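Probable tautomerase/dehalogenase AU4130 (Aspergillus fumigatus Af293, PDB 3C6V) is of unknown function but probably works as a trimeric tautomerase or dehalogenase of the oxalocrotonate tautomerase family. Local coordinates at residues E38-H41 with L42-I46; A109-T112 with P113-P117. All coordinates share one frame; numbering follows the deposited sequence.

Interaction 1. Residues E38-H41 with L42-I46; sequences EKSH and LAQQI
The imidazole of H41 carries Q45 over one of its faces: the CG methylene of Q45 lies 4.1 Å from the ring centroid, only 17° off the normal and displaced toward the rim, a CH-pi contact between residues four apart on the same helix. The amide beyond it runs past the ring with its plane turned 31° from that of the imidazole. It comes nearest at H41 CE1, which both Q45 CD and Q45 NE2 approach to 3.3 Å, a van der Waals meeting rather than a hydrogen bond. Two torsions bring the groups together. H41 sets CG opposite its own backbone N (chi1 -174°), while Q45 has CG opposite its carbonyl carbon and a chain extended from there, which lays it back along the helix toward the ring.

Four successive i to i+4 backbone bonds hold the helix, from E38 O to L42 N through H41 O to Q45 N, the last 3.0 Å long. On another flank a water bridges S40 and Q44: it is 2.7 Å from S40 OG and accepts a weak bond of 3.4 Å from Q44 NE2.

S40 and A43 pack on F73 of a second subunit, so the turn also contributes to the trimer interface. This is one stretch of helix 36-51, the connection of a beta-alpha-beta unit. Its buried flank sets L42 against I27 and F64 of strands 24-29 and 61-66, with F110 of helix 97-115 beside it; H41 leans on M114 of that helix.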
loop_
_atom_site.group_PDB
_atom_site.type_symbol
_atom_site.label_atom_id
_atom_site.label_comp_id
_atom_site.label_asym_id
_atom_site.label_seq_id
_atom_site.Cartn_x
_atom_site.Cartn_y
_atom_site.Cartn_z
ATOM N N GLU B 38 16.371 12.596 11.645
ATOM C CA GLU B 38 16.583 11.227 11.181
ATOM C C GLU B 38 15.725 10.881 9.964
ATOM O O GLU B 38 16.206 10.212 9.038
ATOM C CB GLU B 38 16.296 10.258 12.323
ATOM C CG GLU B 38 17.419 10.253 13.344
ATOM C CD GLU B 38 17.043 9.594 14.680
ATOM O OE1 GLU B 38 15.856 9.374 14.985
ATOM O OE2 GLU B 38 17.981 9.319 15.447
ATOM N N LYS B 39 14.459 11.289 9.963
ATOM C CA LYS B 39 13.582 11.059 8.783
ATOM C C LYS B 39 14.229 11.658 7.523
ATOM O O LYS B 39 14.280 11.033 6.457
ATOM C CB LYS B 39 12.205 11.695 9.009
ATOM C CG LYS B 39 11.412 11.033 10.127
ATOM C CD LYS B 39 10.098 11.773 10.398
ATOM C CE LYS B 39 9.513 11.371 11.741
ATOM N NZ LYS B 39 8.310 12.233 12.001
ATOM N N SER B 40 14.743 12.878 7.654
ATOM C CA SER B 40 15.317 13.595 6.526
ATOM C C SER B 40 16.594 12.918 6.048
ATOM O O SER B 40 16.822 12.744 4.829
ATOM C CB SER B 40 15.614 15.040 6.932
ATOM O OG SER B 40 16.354 15.662 5.907
ATOM N N HIS B 41 17.422 12.503 7.011
ATOM C CA HIS B 41 18.662 11.809 6.671
ATOM C C HIS B 41 18.377 10.458 5.983
ATOM O O HIS B 41 19.022 10.119 4.972
ATOM C CB HIS B 41 19.557 11.642 7.912
ATOM C CG HIS B 41 20.908 11.058 7.604
ATOM N ND1 HIS B 41 21.329 9.846 8.113
ATOM C CD2 HIS B 41 21.918 11.506 6.819
ATOM C CE1 HIS B 41 22.539 9.573 7.657
ATOM N NE2 HIS B 41 22.923 10.567 6.875
ATOM N N LEU B 42 17.400 9.700 6.501
ATOM C CA LEU B 42 17.013 8.452 5.847
ATOM C C LEU B 42 16.540 8.672 4.399
ATOM O O LEU B 42 16.945 7.937 3.478
ATOM C CB LEU B 42 15.937 7.722 6.685
ATOM C CG LEU B 42 15.541 6.291 6.269
ATOM C CD1 LEU B 42 16.781 5.402 6.185
ATOM C CD2 LEU B 42 14.564 5.740 7.295
ATOM N N ALA B 43 15.706 9.706 4.199
ATOM C CA ALA B 43 15.175 9.978 2.882
ATOM C C ALA B 43 16.319 10.288 1.904
ATOM O O ALA B 43 16.296 9.859 0.742
ATOM C CB ALA B 43 14.161 11.114 2.943
ATOM N N GLN B 44 17.327 11.007 2.383
ATOM C CA GLN B 44 18.500 11.332 1.544
ATOM C C GLN B 44 19.333 10.097 1.214
ATOM O O GLN B 44 19.790 9.917 0.079
ATOM C CB GLN B 44 19.385 12.368 2.226
ATOM C CG GLN B 44 18.800 13.752 2.237
ATOM C CD GLN B 44 19.754 14.712 2.912
ATOM O OE1 GLN B 44 20.944 14.742 2.586
ATOM N NE2 GLN B 44 19.252 15.488 3.853
ATOM N N GLN B 45 19.520 9.227 2.197
ATOM C CA GLN B 45 20.206 7.960 1.959
ATOM C C GLN B 45 19.490 7.064 0.933
ATOM O O GLN B 45 20.125 6.477 0.034
ATOM C CB GLN B 45 20.377 7.251 3.286
ATOM C CG GLN B 45 21.379 8.001 4.174
ATOM C CD GLN B 45 21.772 7.232 5.403
ATOM O OE1 GLN B 45 22.930 6.813 5.561
ATOM N NE2 GLN B 45 20.838 7.057 6.290
ATOM N N ILE B 46 18.171 6.945 1.094
ATOM C CA ILE B 46 17.352 6.153 0.166
ATOM C C ILE B 46 17.491 6.759 -1.244
ATOM O O ILE B 46 17.661 6.040 -2.229
ATOM C CB ILE B 46 15.859 6.119 0.623
ATOM C CG1 ILE B 46 15.711 5.368 1.960
ATOM C CG2 ILE B 46 14.946 5.490 -0.508
ATOM C CD1 ILE B 46 14.383 5.748 2.692
HETATM O O HOH W 1 15.991 16.381 3.348
#

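Interaction 2. Residues A109-T112 with P113-P117; sequences AFLT and PMFEP
L111 and F115 make the close-packed side of this turn, lying side by side and pointing the same way, with L111 CD2 3.7 Å from F115 CE1 in purely apolar contact. Both side chains place CG opposite the carbonyl carbon (chi1 -65° and -63°), which lines them up along one flank of the helix. The backbone bond from F115 N to L111 O, 3.0 Å, holds the two together, and L111 O also comes within 3.3 Å of F115 CD1. The ring of F115 also meets that of W122 on strand 121-129, and L111 reaches W122, Y124 and L85, so this flank is pressed onto the sheet.

The segment lies at the C-terminal part of helix 97-115, which links strands 82-90 and 121-129 in a beta-alpha-beta unit of the tautomerase fold, and runs on into a 3-10 segment at E116-P117. The helix is kinked at P113. Having no N-H, the proline cannot bond to A109 O, and its CG instead sits 3.1 Å from that oxygen. Next to this break, M114 N makes only weak bonds to F110 O, at 3.4 Å, and to L111 O. Regular i to i+4 bonding is already back at F115 and continues with E116 N to T112 O, 2.9 Å at an N-H...O angle of 163°.

Though P113 is exposed, its ring is close against T112, with P113 CD 3.5 Å from T112 CB. The T112-E116 pair is looser: the exposed E116 runs beside T112, its OE1 3.8 Å from T112 CG2.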
loop_
_atom_site.group_PDB
_atom_site.type_symbol
_atom_site.label_atom_id
_atom_site.label_comp_id
_atom_site.label_asym_id
_atom_site.label_seq_id
_atom_site.Cartn_x
_atom_site.Cartn_y
_atom_site.Cartn_z
ATOM N N ALA B 109 22.618 -1.390 4.367
ATOM C CA ALA B 109 23.761 -0.541 4.735
ATOM C C ALA B 109 23.363 0.799 5.363
ATOM O O ALA B 109 24.172 1.394 6.068
ATOM C CB ALA B 109 24.694 -0.326 3.559
ATOM N N PHE B 110 22.160 1.296 5.077
ATOM C CA PHE B 110 21.680 2.492 5.788
ATOM C C PHE B 110 20.586 2.237 6.829
ATOM O O PHE B 110 20.504 2.941 7.850
ATOM C CB PHE B 110 21.301 3.668 4.846
ATOM C CG PHE B 110 20.236 3.357 3.838
ATOM C CD1 PHE B 110 18.885 3.343 4.190
ATOM C CD2 PHE B 110 20.581 3.189 2.489
ATOM C CE1 PHE B 110 17.874 3.073 3.228
ATOM C CE2 PHE B 110 19.608 2.950 1.518
ATOM C CZ PHE B 110 18.242 2.869 1.873
ATOM N N LEU B 111 19.745 1.240 6.603
ATOM C CA LEU B 111 18.662 0.996 7.563
ATOM C C LEU B 111 19.209 0.426 8.870
ATOM O O LEU B 111 18.834 0.876 9.952
ATOM C CB LEU B 111 17.646 0.010 6.974
ATOM C CG LEU B 111 16.897 0.537 5.753
ATOM C CD1 LEU B 111 16.072 -0.620 5.153
ATOM C CD2 LEU B 111 16.006 1.700 6.230
ATOM N N THR B 112 20.085 -0.562 8.756
ATOM C CA THR B 112 20.615 -1.258 9.951
ATOM C C THR B 112 21.360 -0.288 10.876
ATOM O O THR B 112 21.032 -0.230 12.067
ATOM C CB THR B 112 21.430 -2.542 9.609
ATOM O OG1 THR B 112 20.574 -3.488 8.937
ATOM C CG2 THR B 112 21.970 -3.202 10.887
ATOM N N PRO B 113 22.336 0.509 10.345
ATOM C CA PRO B 113 23.030 1.439 11.257
ATOM C C PRO B 113 22.152 2.502 11.871
ATOM O O PRO B 113 22.516 3.040 12.932
ATOM C CB PRO B 113 24.101 2.128 10.363
ATOM C CG PRO B 113 24.194 1.270 9.144
ATOM C CD PRO B 113 22.900 0.554 8.978
HETATM N N MSE B 114 21.026 2.846 11.244
HETATM C CA MSE B 114 20.165 3.814 11.899
HETATM C C MSE B 114 19.333 3.197 13.025
HETATM O O MSE B 114 19.207 3.796 14.108
HETATM C CB MSE B 114 19.242 4.551 10.922
HETATM C CG MSE B 114 18.512 5.750 11.615
HETATM SE SE MSE B 114 17.377 6.609 10.337
HETATM C CE MSE B 114 18.739 7.842 9.631
ATOM N N PHE B 115 18.792 2.011 12.770
ATOM C CA PHE B 115 17.787 1.401 13.647
ATOM C C PHE B 115 18.392 0.583 14.784
ATOM O O PHE B 115 17.918 0.633 15.915
ATOM C CB PHE B 115 16.863 0.509 12.832
ATOM C CG PHE B 115 16.055 1.245 11.789
ATOM C CD1 PHE B 115 15.612 0.573 10.656
ATOM C CD2 PHE B 115 15.774 2.615 11.909
ATOM C CE1 PHE B 115 14.841 1.237 9.673
ATOM C CE2 PHE B 115 15.022 3.284 10.925
ATOM C CZ PHE B 115 14.547 2.581 9.807
ATOM N N GLU B 116 19.428 -0.178 14.474
ATOM C CA GLU B 116 20.002 -1.093 15.467
ATOM C C GLU B 116 20.451 -0.377 16.776
ATOM O O GLU B 116 20.043 -0.809 17.861
ATOM C CB GLU B 116 21.123 -1.914 14.833
ATOM C CG GLU B 116 21.599 -3.136 15.637
ATOM C CD GLU B 116 22.188 -4.176 14.690
ATOM O OE1 GLU B 116 23.382 -4.024 14.331
ATOM O OE2 GLU B 116 21.440 -5.097 14.243
ATOM N N PRO B 117 21.249 0.718 16.690
ATOM C CA PRO B 117 21.621 1.397 17.964
ATOM C C PRO B 117 20.448 2.061 18.740
ATOM O O PRO B 117 20.616 2.434 19.895
ATOM C CB PRO B 117 22.652 2.456 17.546
ATOM C CG PRO B 117 22.595 2.539 16.078
ATOM C CD PRO B 117 21.873 1.353 15.517
#

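In the fold
From the N terminus, strand 24-29 leads into helix 36-51, where interaction 1 joins successive turns before the chain returns to the sheet as strand 61-66. Strand 82-90 then leads to helix 97-115, whose end holds interaction 2, and strand 121-129 follows. Each contact lies within continuous chain, closing no long loop, and the two follow in series without nesting or crossing. They meet between the helices: the selenomethionine methyl CE of M114 lies 3.6 Å from H41 ND1, and I46 CG1 is 3.4 Å from F110 CE1. The two beta-alpha-beta crossovers are thereby joined through their helices, packed on one four-stranded mixed sheet.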